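PDB 3L48: outer membrane usher protein PapC from Escherichia coli, which exports pilus subunits across the bacterial outer membrane and assembles them there, the chain here being the C-terminal domain of this usher. Local coordinates for residues F11-L16 with Q79-C84; E54-N59 with V68-T73; Q21-A26 with V58-K63; G7-A12 with L44-G49. All blocks are in the same frame, centred on the assembly; numbering follows the deposited sequence.

Interaction 1 (F11-L16 with Q79-C84); sequences FAILRL and QLLLPC
Leu82 lies against Ala12 and Leu14 on the buried face of a parallel strand pair in the Ig-like beta-sandwich of the usher C-terminal domain. The pair joins the first and last strands of the domain, 10-16 and 78-84. Leu82 touches with two different atoms. Its CD1 meets Ala12 CB at 3.7 Å, and its CB meets Leu14 CD2 at the same distance. Leu82 CG stands anti to its carbonyl carbon (chi1 -63°), which carries CD1 back to Ala12, while Leu14 crosses at a slant and lays CD2 on the root of Leu82. The same face carries Cys84, whose SG forms a disulfide with Cys66 of strand 64-69. That bond ties the end of this strand to the other sheet of the sandwich.

The other face is more open to solvent. Gln79 CG sits 3.9 Å from Ile13 CG1, and the two side chains pass obliquely. Leu81 swings CD1 toward the neighbouring strand, 3.5 Å from Ile13 O. Arg15 extends from this face, and in the conformer described its NH2 hydrogen-bonds to Gly19 O.

Backbone bonds set the register. Phe11 O takes Leu80 N, and Ile13 uses both its N and its O, bonding to Leu80 O and Leu82 N. The last bond is short and nearly straight, from Cys84 N to Arg15 O at 2.7 Å, with 172° at the hydrogen.

Interaction 2 (E54-N59 with V68-T73); sequences ETLSVN and VNVPET
Strands 55-59 and 64-69 form an antiparallel beta hairpin, with Leu56 and Val68 as a hydrogen-bonded pair and Thr55 and Asn69 as the non-hydrogen-bonded pair beside it. The hairpin forms one side of the four-stranded sheet of this Ig-like domain. Leu56 N gives to Val68 O in the plane of that carbonyl, and Leu56 O takes Val68 N; both bonds are 2.9 Å long. Past the end of the strand Val70 N still reaches Glu54 O at 3.0 Å. It meets that carbonyl nearly end-on, at a C=O...N angle of 175°.

The inner face is apolar. Val68 CG2 comes to 3.6 Å from Leu56 CB. This methyl lies between the backbone N and the carbonyl carbon of its own residue. Leu56 runs on past it to Val70, where Leu56 CG sits 3.8 Å from Val70 CG2. One leucine thus bears on two valines, with its root on the first and its branch point on the second. Across the sandwich Val68 packs on Cys84 of strand 78-84, and within its own sheet Leu56 packs on Leu36 of strand 35-38.

The first bond of the Glu54 side chain points away from strand 64-69, and OE2 is held by Thr51 N. On the opposite face Thr55 and Asn69 lie side by side and point the same way. Their nearest polar atoms, Thr55 OG1 and Asn69 ND2, are 3.2 Å apart.

Interaction 3 (Q21-A26 with V58-K63); sequences QPPFGA and VNWDGK
A type II beta turn, Pro23 to Ala26, packs against Trp60, near the hairpin loop that joins strands 55-59 and 64-69. The contact lies at one end of the Ig-like sandwich, where the loop before strand 27-29 meets that hairpin. Its centre is a CH-pi contact. Pro23 CD sits 3.3 Å from the centroid of the Trp60 six-membered ring, only 13° off the ring normal. Pro23 CG stands over the five-membered part, 3.4 Å from Trp60 CG. One edge of the proline thus spans both halves of the indole, and the two side chains cross at about a right angle.

Trp60 CG lies between its own backbone N and carbonyl carbon (chi1 70°). This folds the indole back beside its strand, so that Val58 CG1 comes to the ring edge, in its plane. Pro22 CB approaches obliquely, 3.7 Å from Trp60 CZ3. It also touches Val58 CG1, which links the ring contact to the interior. Farther in, Pro22 rests on Leu14 and Leu16 of strand 10-16.

Backbone bonds hold each partner in shape. Ala26 N bonds to Pro23 O and closes the turn, in which Gly25 takes a positive phi of 105°. Trp60 N bonds to Lys63 O across the hairpin loop. Between the partners, Ala26 CB faces the strand backbone and lies 3.3 Å from Asn59 O.

Interaction 4 (G7-A12 with L44-G49); sequences GKRLFA and LAWLSG
Phe11 and Trp46 meet on the outer face of an antiparallel pair, strands 10-16 and 44-47, in the three-stranded sheet of the Ig-like sandwich. The aromatic contact is edge-to-face. Phe11 directs its CD1-CE1 edge at the indole, with CE1 3.4 Å above the ring plane and over its centre. Phe11 CD1 is 3.3 Å from Trp46 NE1. The ring planes are inclined at 54°, so the T is a tilted one. Phe11 CG stands anti to its carbonyl carbon (chi1 -53°), which brings the ring edge across to Trp46. Leu44 CD1 lies at the indole edge, in its plane, and also reaches Ala12 O.

Arg9 adds a charged group on this face. Its side chain runs alongside Trp46 and points the same way, with Arg9 NH1 3.8 Å from Trp46 CZ3. Phe11 CZ lies over one face of the guanidinium, toward its rim. Arg9 NE forms a salt bridge with Asp77, which anchors the group from beyond the pair.

The backbone bonds come in two reciprocal sets. Leu10 and Leu47 exchange N-H and C=O, and the bond from Leu47 N to Leu10 O is 2.8 Å long. Ala12 and Ala45 do the same; here Ala12 N sits above the carbonyl plane of Ala45.

On the inner face Ala12 CB meets Leu47 CD1 at 3.9 Å. The backbone bonds thus fix the register of the strands. The aliphatic face packs into the core, while the salt-bridged arginine and its aromatic neighbours lie on the solvent side.

Interactions 1 and 4 share Phe11 and Ala12 and build one sheet, with strand 10-16 between strands 44-47 and 78-84. Interactions 2 and 3 share Val58 and Asn59 of strand 55-59 in the other sheet; their centres are about 15 Å apart. The two sheets meet in the core. Leu56 CD1 of interaction 2 touches Leu47 CD1 of interaction 4 at 3.6 Å, and in the conformer described Cys84 SG of interaction 1 lies 3.6 Å from Val58 CG2. Pro22 CD of interaction 3 reaches Leu16 CD1. Interactions 3 and 4 do not touch. A cobalt ion lies about 8 Å from the Asn59 side chain.

Interaction 1 (F11-L16 with Q79-C84)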
loop_
_atom_site.group_PDB
_atom_site.type_symbol
_atom_site.label_atom_id
_atom_site.label_comp_id
_atom_site.label_asym_id
_atom_site.label_seq_id
_atom_site.Cartn_x
_atom_site.Cartn_y
_atom_site.Cartn_z
ATOM N N PHE A 11 2.414 8.919 -0.468
ATOM C CA PHE A 11 1.844 8.957 0.869
ATOM C C PHE A 11 0.498 8.246 0.806
ATOM O O PHE A 11 -0.513 8.843 0.432
ATOM C CB PHE A 11 1.663 10.399 1.342
ATOM C CG PHE A 11 2.913 11.233 1.248
ATOM C CD1 PHE A 11 4.081 10.834 1.879
ATOM C CD2 PHE A 11 2.917 12.423 0.538
ATOM C CE1 PHE A 11 5.237 11.605 1.797
ATOM C CE2 PHE A 11 4.067 13.200 0.454
ATOM C CZ PHE A 11 5.229 12.789 1.086
ATOM N N ALA A 12 0.493 6.965 1.156
ATOM C CA ALA A 12 -0.687 6.132 0.948
ATOM C C ALA A 12 -1.594 6.059 2.170
ATOM O O ALA A 12 -1.155 5.722 3.271
ATOM C CB ALA A 12 -0.280 4.730 0.506
ATOM N N ILE A 13 -2.865 6.389 1.965
ATOM C CA ILE A 13 -3.877 6.193 2.989
ATOM C C ILE A 13 -4.574 4.868 2.700
ATOM O O ILE A 13 -5.374 4.763 1.769
ATOM C CB ILE A 13 -4.905 7.340 3.007
ATOM C CG1 ILE A 13 -4.195 8.695 3.080
ATOM C CG2 ILE A 13 -5.876 7.177 4.176
ATOM C CD1 ILE A 13 -3.281 8.843 4.279
ATOM N N LEU A 14 -4.250 3.853 3.490
ATOM C CA LEU A 14 -4.750 2.505 3.254
ATOM C C LEU A 14 -6.010 2.193 4.057
ATOM O O LEU A 14 -6.048 2.380 5.274
ATOM C CB LEU A 14 -3.675 1.478 3.607
ATOM C CG LEU A 14 -2.322 1.561 2.900
ATOM C CD1 LEU A 14 -1.320 0.648 3.589
ATOM C CD2 LEU A 14 -2.464 1.186 1.441
ATOM N N ARG A 15 -7.043 1.720 3.369
ATOM C CA ARG A 15 -8.239 1.215 4.035
ATOM C C ARG A 15 -8.779 0.007 3.281
ATOM O O ARG A 15 -8.787 -0.011 2.051
ATOM C CB ARG A 15 -9.320 2.297 4.147
ATOM C CG ARG A 15 -8.888 3.542 4.910
ATOM C CD ARG A 15 -10.081 4.256 5.531
ATOM N NE ARG A 15 -10.578 3.560 6.715
ATOM C CZ ARG A 15 -10.626 4.088 7.933
ATOM N NH1 ARG A 15 -10.217 5.329 8.140
ATOM N NH2 ARG A 15 -11.091 3.374 8.944
ATOM N N LEU A 16 -9.219 -1.005 4.022
ATOM C CA LEU A 16 -9.792 -2.197 3.417
ATOM C C LEU A 16 -11.181 -1.883 2.877
ATOM O O LEU A 16 -11.771 -0.851 3.216
ATOM C CB LEU A 16 -9.848 -3.359 4.412
ATOM C CG LEU A 16 -8.562 -4.174 4.580
ATOM C CD1 LEU A 16 -7.481 -3.345 5.256
ATOM C CD2 LEU A 16 -8.835 -5.445 5.374
ATOM N N GLN A 79 -0.359 12.258 -1.998
ATOM C CA GLN A 79 -1.156 11.519 -1.030
ATOM C C GLN A 79 -2.375 10.967 -1.745
ATOM O O GLN A 79 -3.089 11.706 -2.421
ATOM C CB GLN A 79 -1.609 12.411 0.125
ATOM C CG GLN A 79 -2.494 11.676 1.132
ATOM C CD GLN A 79 -3.198 12.615 2.090
ATOM O OE1 GLN A 79 -4.363 12.966 1.892
ATOM N NE2 GLN A 79 -2.494 13.030 3.131
ATOM N N LEU A 80 -2.620 9.670 -1.602
ATOM C CA LEU A 80 -3.808 9.081 -2.202
ATOM C C LEU A 80 -4.363 7.902 -1.408
ATOM O O LEU A 80 -3.627 7.178 -0.735
ATOM C CB LEU A 80 -3.548 8.678 -3.656
ATOM C CG LEU A 80 -2.799 7.372 -3.917
ATOM C CD1 LEU A 80 -2.633 7.164 -5.417
ATOM C CD2 LEU A 80 -1.448 7.360 -3.223
ATOM N N LEU A 81 -5.679 7.738 -1.491
ATOM C CA LEU A 81 -6.370 6.599 -0.911
ATOM C C LEU A 81 -6.053 5.356 -1.725
ATOM O O LEU A 81 -6.174 5.365 -2.951
ATOM C CB LEU A 81 -7.882 6.843 -0.927
ATOM C CG LEU A 81 -8.791 5.728 -0.406
ATOM C CD1 LEU A 81 -8.692 5.617 1.108
ATOM C CD2 LEU A 81 -10.241 5.957 -0.839
ATOM N N LEU A 82 -5.639 4.290 -1.049
ATOM C CA LEU A 82 -5.476 2.998 -1.707
ATOM C C LEU A 82 -6.403 1.962 -1.072
ATOM O O LEU A 82 -6.076 1.380 -0.037
ATOM C CB LEU A 82 -4.020 2.526 -1.643
ATOM C CG LEU A 82 -2.988 3.399 -2.364
ATOM C CD1 LEU A 82 -1.616 2.756 -2.299
ATOM C CD2 LEU A 82 -3.392 3.632 -3.814
ATOM N N PRO A 83 -7.578 1.750 -1.678
ATOM C CA PRO A 83 -8.498 0.724 -1.177
ATOM C C PRO A 83 -7.831 -0.642 -1.216
ATOM O O PRO A 83 -7.423 -1.103 -2.280
ATOM C CB PRO A 83 -9.659 0.772 -2.177
ATOM C CG PRO A 83 -9.618 2.153 -2.733
ATOM C CD PRO A 83 -8.155 2.511 -2.799
ATOM N N CYS A 84 -7.720 -1.289 -0.060
ATOM C CA CYS A 84 -7.076 -2.597 0.013
ATOM C C CYS A 84 -8.101 -3.731 -0.011
ATOM O O CYS A 84 -8.866 -3.914 0.937
ATOM C CB CYS A 84 -6.192 -2.699 1.257
ATOM S SG CYS A 84 -4.921 -3.979 1.147
#

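Interaction 2 (E54-N59 with V68-T73)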
loop_
_atom_site.group_PDB
_atom_site.type_symbol
_atom_site.label_atom_id
_atom_site.label_comp_id
_atom_site.label_asym_id
_atom_site.label_seq_id
_atom_site.Cartn_x
_atom_site.Cartn_y
_atom_site.Cartn_z
ATOM N N GLU A 54 1.158 -0.506 -10.820
ATOM C CA GLU A 54 1.473 -1.828 -10.288
ATOM C C GLU A 54 0.510 -2.250 -9.183
ATOM O O GLU A 54 -0.249 -1.437 -8.655
ATOM C CB GLU A 54 2.915 -1.886 -9.779
ATOM C CG GLU A 54 3.139 -1.200 -8.445
ATOM C CD GLU A 54 4.522 -1.472 -7.879
ATOM O OE1 GLU A 54 4.991 -2.626 -7.982
ATOM O OE2 GLU A 54 5.136 -0.538 -7.322
ATOM N N THR A 55 0.544 -3.533 -8.847
ATOM C CA THR A 55 -0.266 -4.072 -7.763
ATOM C C THR A 55 0.605 -4.339 -6.543
ATOM O O THR A 55 1.577 -5.090 -6.614
ATOM C CB THR A 55 -0.963 -5.386 -8.171
ATOM O OG1 THR A 55 -1.839 -5.140 -9.277
ATOM C CG2 THR A 55 -1.772 -5.948 -7.004
ATOM N N LEU A 56 0.258 -3.716 -5.424
ATOM C CA LEU A 56 0.997 -3.926 -4.191
ATOM C C LEU A 56 0.224 -4.871 -3.288
ATOM O O LEU A 56 -1.006 -4.908 -3.320
ATOM C CB LEU A 56 1.235 -2.599 -3.468
ATOM C CG LEU A 56 1.920 -1.479 -4.258
ATOM C CD1 LEU A 56 2.212 -0.293 -3.348
ATOM C CD2 LEU A 56 3.199 -1.974 -4.915
ATOM N N SER A 57 0.947 -5.643 -2.488
ATOM C CA SER A 57 0.309 -6.489 -1.493
ATOM C C SER A 57 0.648 -5.979 -0.096
ATOM O O SER A 57 1.771 -5.545 0.164
ATOM C CB SER A 57 0.728 -7.951 -1.659
ATOM O OG SER A 57 2.041 -8.160 -1.180
ATOM N N VAL A 58 -0.339 -6.014 0.791
ATOM C CA VAL A 58 -0.147 -5.593 2.169
ATOM C C VAL A 58 -0.111 -6.826 3.058
ATOM O O VAL A 58 -1.056 -7.611 3.087
ATOM C CB VAL A 58 -1.270 -4.652 2.623
ATOM C CG1 VAL A 58 -1.033 -4.192 4.052
ATOM C CG2 VAL A 58 -1.355 -3.463 1.679
ATOM N N ASN A 59 0.988 -6.996 3.782
ATOM C CA ASN A 59 1.201 -8.219 4.541
ATOM C C ASN A 59 1.206 -8.012 6.047
ATOM O O ASN A 59 1.790 -7.054 6.552
ATOM C CB ASN A 59 2.517 -8.874 4.116
ATOM C CG ASN A 59 2.783 -8.736 2.632
ATOM O OD1 ASN A 59 3.563 -7.880 2.205
ATOM N ND2 ASN A 59 2.127 -9.570 1.834
ATOM N N VAL A 68 -3.631 -3.710 -3.377
ATOM C CA VAL A 68 -4.059 -2.411 -3.871
ATOM C C VAL A 68 -3.546 -2.209 -5.289
ATOM O O VAL A 68 -2.507 -2.745 -5.664
ATOM C CB VAL A 68 -3.525 -1.260 -2.986
ATOM C CG1 VAL A 68 -3.942 -1.458 -1.533
ATOM C CG2 VAL A 68 -2.020 -1.170 -3.098
ATOM N N ASN A 69 -4.291 -1.444 -6.076
ATOM C CA ASN A 69 -3.864 -1.082 -7.417
ATOM C C ASN A 69 -3.423 0.374 -7.450
ATOM O O ASN A 69 -4.240 1.284 -7.307
ATOM C CB ASN A 69 -4.993 -1.319 -8.424
ATOM C CG ASN A 69 -5.473 -2.755 -8.434
ATOM O OD1 ASN A 69 -6.672 -3.022 -8.365
ATOM N ND2 ASN A 69 -4.535 -3.692 -8.516
ATOM N N VAL A 70 -2.125 0.593 -7.620
ATOM C CA VAL A 70 -1.601 1.948 -7.694
ATOM C C VAL A 70 -2.048 2.589 -8.999
ATOM O O VAL A 70 -1.731 2.087 -10.076
ATOM C CB VAL A 70 -0.068 1.967 -7.621
ATOM C CG1 VAL A 70 0.449 3.397 -7.708
ATOM C CG2 VAL A 70 0.407 1.302 -6.336
ATOM N N PRO A 71 -2.797 3.697 -8.909
ATOM C CA PRO A 71 -3.281 4.386 -10.110
ATOM C C PRO A 71 -2.144 4.681 -11.089
ATOM O O PRO A 71 -1.016 4.953 -10.672
ATOM C CB PRO A 71 -3.860 5.690 -9.553
ATOM C CG PRO A 71 -4.260 5.351 -8.157
ATOM C CD PRO A 71 -3.224 4.375 -7.673
ATOM N N GLU A 72 -2.445 4.615 -12.380
ATOM C CA GLU A 72 -1.454 4.872 -13.416
ATOM C C GLU A 72 -1.006 6.329 -13.350
ATOM O O GLU A 72 0.060 6.687 -13.855
ATOM C CB GLU A 72 -2.052 4.580 -14.793
ATOM C CG GLU A 72 -1.069 4.001 -15.794
ATOM C CD GLU A 72 -0.837 2.517 -15.582
ATOM O OE1 GLU A 72 0.300 2.137 -15.232
ATOM O OE2 GLU A 72 -1.792 1.731 -15.766
ATOM N N THR A 73 -1.827 7.163 -12.720
ATOM C CA THR A 73 -1.569 8.596 -12.654
ATOM C C THR A 73 -0.841 9.021 -11.383
ATOM O O THR A 73 -0.688 10.211 -11.119
ATOM C CB THR A 73 -2.873 9.398 -12.771
ATOM O OG1 THR A 73 -3.819 8.906 -11.815
ATOM C CG2 THR A 73 -3.452 9.255 -14.165
#

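Interaction 3 (Q21-A26 with V58-K63)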
loop_
_atom_site.group_PDB
_atom_site.type_symbol
_atom_site.label_atom_id
_atom_site.label_comp_id
_atom_site.label_asym_id
_atom_site.label_seq_id
_atom_site.Cartn_x
_atom_site.Cartn_y
_atom_site.Cartn_z
ATOM N N GLN A 21 -8.543 -0.653 8.933
ATOM C CA GLN A 21 -7.183 -0.232 8.614
ATOM C C GLN A 21 -6.201 -1.381 8.797
ATOM O O GLN A 21 -6.261 -2.097 9.797
ATOM C CB GLN A 21 -6.758 0.924 9.521
ATOM C CG GLN A 21 -7.670 2.133 9.480
ATOM C CD GLN A 21 -7.276 3.197 10.485
ATOM O OE1 GLN A 21 -7.482 4.389 10.254
ATOM N NE2 GLN A 21 -6.698 2.771 11.604
ATOM N N PRO A 22 -5.287 -1.560 7.832
ATOM C CA PRO A 22 -4.208 -2.530 8.045
ATOM C C PRO A 22 -3.452 -2.143 9.311
ATOM O O PRO A 22 -3.315 -0.950 9.594
ATOM C CB PRO A 22 -3.318 -2.350 6.811
ATOM C CG PRO A 22 -4.208 -1.716 5.777
ATOM C CD PRO A 22 -5.172 -0.857 6.543
ATOM N N PRO A 23 -2.973 -3.134 10.074
ATOM C CA PRO A 23 -2.377 -2.860 11.386
ATOM C C PRO A 23 -1.005 -2.190 11.319
ATOM O O PRO A 23 -0.241 -2.395 10.378
ATOM C CB PRO A 23 -2.253 -4.255 12.012
ATOM C CG PRO A 23 -2.149 -5.181 10.838
ATOM C CD PRO A 23 -3.025 -4.578 9.773
ATOM N N PHE A 24 -0.727 -1.381 12.336
ATOM C CA PHE A 24 0.586 -0.803 12.585
ATOM C C PHE A 24 1.669 -1.876 12.481
ATOM O O PHE A 24 1.677 -2.836 13.252
ATOM C CB PHE A 24 0.576 -0.194 13.991
ATOM C CG PHE A 24 1.842 0.519 14.374
ATOM C CD1 PHE A 24 2.824 -0.129 15.105
ATOM C CD2 PHE A 24 2.034 1.848 14.036
ATOM C CE1 PHE A 24 3.984 0.530 15.475
ATOM C CE2 PHE A 24 3.195 2.513 14.403
ATOM C CZ PHE A 24 4.169 1.850 15.125
ATOM N N GLY A 25 2.581 -1.722 11.525
ATOM C CA GLY A 25 3.681 -2.660 11.386
ATOM C C GLY A 25 3.535 -3.626 10.225
ATOM O O GLY A 25 4.414 -4.450 9.984
ATOM N N ALA A 26 2.418 -3.535 9.509
ATOM C CA ALA A 26 2.229 -4.327 8.298
ATOM C C ALA A 26 3.227 -3.871 7.233
ATOM O O ALA A 26 3.645 -2.715 7.224
ATOM C CB ALA A 26 0.804 -4.179 7.786
ATOM N N VAL A 58 -0.339 -6.014 0.791
ATOM C CA VAL A 58 -0.147 -5.593 2.169
ATOM C C VAL A 58 -0.111 -6.826 3.058
ATOM O O VAL A 58 -1.056 -7.611 3.087
ATOM C CB VAL A 58 -1.270 -4.652 2.623
ATOM C CG1 VAL A 58 -1.033 -4.192 4.052
ATOM C CG2 VAL A 58 -1.355 -3.463 1.679
ATOM N N ASN A 59 0.988 -6.996 3.782
ATOM C CA ASN A 59 1.201 -8.219 4.541
ATOM C C ASN A 59 1.206 -8.012 6.047
ATOM O O ASN A 59 1.790 -7.054 6.552
ATOM C CB ASN A 59 2.517 -8.874 4.116
ATOM C CG ASN A 59 2.783 -8.736 2.632
ATOM O OD1 ASN A 59 3.563 -7.880 2.205
ATOM N ND2 ASN A 59 2.127 -9.570 1.834
ATOM N N TRP A 60 0.534 -8.916 6.754
ATOM C CA TRP A 60 0.700 -9.054 8.196
ATOM C C TRP A 60 0.266 -10.448 8.642
ATOM O O TRP A 60 -0.439 -11.143 7.913
ATOM C CB TRP A 60 -0.026 -7.947 8.975
ATOM C CG TRP A 60 -1.521 -8.012 8.973
ATOM C CD1 TRP A 60 -2.318 -8.693 9.852
ATOM C CD2 TRP A 60 -2.406 -7.331 8.071
ATOM N NE1 TRP A 60 -3.645 -8.488 9.542
ATOM C CE2 TRP A 60 -3.725 -7.661 8.459
ATOM C CE3 TRP A 60 -2.210 -6.481 6.979
ATOM C CZ2 TRP A 60 -4.841 -7.171 7.779
ATOM C CZ3 TRP A 60 -3.320 -5.999 6.309
ATOM C CH2 TRP A 60 -4.619 -6.344 6.712
ATOM N N ASP A 61 0.707 -10.853 9.828
ATOM C CA ASP A 61 0.450 -12.199 10.330
ATOM C C ASP A 61 0.938 -13.240 9.330
ATOM O O ASP A 61 0.234 -14.201 9.021
ATOM C CB ASP A 61 -1.037 -12.394 10.638
ATOM C CG ASP A 61 -1.494 -11.581 11.838
ATOM O OD1 ASP A 61 -0.623 -11.070 12.574
ATOM O OD2 ASP A 61 -2.721 -11.457 12.048
ATOM N N GLY A 62 2.150 -13.026 8.823
ATOM C CA GLY A 62 2.791 -13.950 7.904
ATOM C C GLY A 62 1.954 -14.308 6.692
ATOM O O GLY A 62 1.957 -15.454 6.246
ATOM N N LYS A 63 1.253 -13.323 6.145
ATOM C CA LYS A 63 0.308 -13.586 5.070
ATOM C C LYS A 63 -0.038 -12.333 4.268
ATOM O O LYS A 63 -0.126 -11.234 4.818
ATOM C CB LYS A 63 -0.961 -14.207 5.661
ATOM C CG LYS A 63 -2.185 -14.160 4.770
ATOM C CD LYS A 63 -3.332 -14.934 5.405
ATOM C CE LYS A 63 -4.639 -14.715 4.661
ATOM N NZ LYS A 63 -4.515 -15.019 3.205
#

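Interaction 4 (G7-A12 with L44-G49)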
loop_
_atom_site.group_PDB
_atom_site.type_symbol
_atom_site.label_atom_id
_atom_site.label_comp_id
_atom_site.label_asym_id
_atom_site.label_seq_id
_atom_site.Cartn_x
_atom_site.Cartn_y
_atom_site.Cartn_z
ATOM N N GLY A 7 6.150 8.957 -10.988
ATOM C CA GLY A 7 6.129 9.268 -9.570
ATOM C C GLY A 7 6.373 8.042 -8.718
ATOM O O GLY A 7 5.742 7.011 -8.921
ATOM N N LYS A 8 7.275 8.157 -7.747
ATOM C CA LYS A 8 7.729 6.981 -7.014
ATOM C C LYS A 8 7.509 6.976 -5.499
ATOM O O LYS A 8 7.233 5.923 -4.936
ATOM C CB LYS A 8 9.180 6.658 -7.373
ATOM C CG LYS A 8 9.312 5.979 -8.719
ATOM C CD LYS A 8 10.684 6.191 -9.306
ATOM C CE LYS A 8 10.701 5.806 -10.774
ATOM N NZ LYS A 8 11.886 6.374 -11.479
ATOM N N ARG A 9 7.626 8.118 -4.827
ATOM C CA ARG A 9 7.257 8.139 -3.409
ATOM C C ARG A 9 5.808 8.553 -3.195
ATOM O O ARG A 9 5.394 9.642 -3.595
ATOM C CB ARG A 9 8.161 9.024 -2.551
ATOM C CG ARG A 9 7.613 9.123 -1.124
ATOM C CD ARG A 9 8.557 9.771 -0.142
ATOM N NE ARG A 9 8.524 11.224 -0.216
ATOM C CZ ARG A 9 9.072 12.024 0.689
ATOM N NH1 ARG A 9 9.681 11.504 1.745
ATOM N NH2 ARG A 9 9.008 13.338 0.542
ATOM N N LEU A 10 5.048 7.681 -2.541
ATOM C CA LEU A 10 3.633 7.938 -2.309
ATOM C C LEU A 10 3.293 7.992 -0.829
ATOM O O LEU A 10 3.819 7.220 -0.033
ATOM C CB LEU A 10 2.780 6.867 -2.988
ATOM C CG LEU A 10 2.966 6.738 -4.497
ATOM C CD1 LEU A 10 1.917 5.800 -5.070
ATOM C CD2 LEU A 10 2.893 8.110 -5.154
ATOM N N PHE A 11 2.414 8.919 -0.468
ATOM C CA PHE A 11 1.844 8.957 0.869
ATOM C C PHE A 11 0.498 8.246 0.806
ATOM O O PHE A 11 -0.513 8.843 0.432
ATOM C CB PHE A 11 1.663 10.399 1.342
ATOM C CG PHE A 11 2.913 11.233 1.248
ATOM C CD1 PHE A 11 4.081 10.834 1.879
ATOM C CD2 PHE A 11 2.917 12.423 0.538
ATOM C CE1 PHE A 11 5.237 11.605 1.797
ATOM C CE2 PHE A 11 4.067 13.200 0.454
ATOM C CZ PHE A 11 5.229 12.789 1.086
ATOM N N ALA A 12 0.493 6.965 1.156
ATOM C CA ALA A 12 -0.687 6.132 0.948
ATOM C C ALA A 12 -1.594 6.059 2.170
ATOM O O ALA A 12 -1.155 5.722 3.271
ATOM C CB ALA A 12 -0.280 4.730 0.506
ATOM N N LEU A 44 -1.762 4.713 7.547
ATOM C CA LEU A 44 -0.877 5.502 6.693
ATOM C C LEU A 44 0.415 4.745 6.382
ATOM O O LEU A 44 1.045 4.180 7.278
ATOM C CB LEU A 44 -0.567 6.850 7.356
ATOM C CG LEU A 44 0.507 7.748 6.733
ATOM C CD1 LEU A 44 0.149 8.139 5.308
ATOM C CD2 LEU A 44 0.723 8.989 7.590
ATOM N N ALA A 45 0.806 4.732 5.109
ATOM C CA ALA A 45 2.064 4.107 4.700
ATOM C C ALA A 45 2.814 4.926 3.652
ATOM O O ALA A 45 2.336 5.100 2.533
ATOM C CB ALA A 45 1.821 2.694 4.181
ATOM N N TRP A 46 3.993 5.418 4.018
ATOM C CA TRP A 46 4.869 6.081 3.059
ATOM C C TRP A 46 5.600 5.036 2.231
ATOM O O TRP A 46 6.347 4.216 2.769
ATOM C CB TRP A 46 5.878 6.974 3.782
ATOM C CG TRP A 46 5.291 8.248 4.288
ATOM C CD1 TRP A 46 3.970 8.503 4.540
ATOM C CD2 TRP A 46 6.004 9.446 4.616
ATOM N NE1 TRP A 46 3.820 9.790 4.998
ATOM C CE2 TRP A 46 5.048 10.387 5.057
ATOM C CE3 TRP A 46 7.351 9.812 4.580
ATOM C CZ2 TRP A 46 5.407 11.673 5.457
ATOM C CZ3 TRP A 46 7.701 11.089 4.977
ATOM C CH2 TRP A 46 6.734 12.003 5.410
ATOM N N LEU A 47 5.382 5.063 0.923
ATOM C CA LEU A 47 5.964 4.063 0.037
ATOM C C LEU A 47 7.063 4.648 -0.852
ATOM O O LEU A 47 6.877 5.685 -1.491
ATOM C CB LEU A 47 4.875 3.423 -0.822
ATOM C CG LEU A 47 3.656 2.896 -0.061
ATOM C CD1 LEU A 47 2.562 2.478 -1.027
ATOM C CD2 LEU A 47 4.041 1.741 0.847
ATOM N N SER A 48 8.208 3.975 -0.882
ATOM C CA SER A 48 9.332 4.393 -1.715
ATOM C C SER A 48 9.415 3.542 -2.978
ATOM O O SER A 48 9.166 2.335 -2.943
ATOM C CB SER A 48 10.649 4.272 -0.943
ATOM O OG SER A 48 10.638 5.052 0.238
ATOM N N GLY A 49 9.768 4.181 -4.090
ATOM C CA GLY A 49 10.038 3.481 -5.334
ATOM C C GLY A 49 8.847 2.747 -5.913
ATOM O O GLY A 49 8.994 1.667 -6.484
#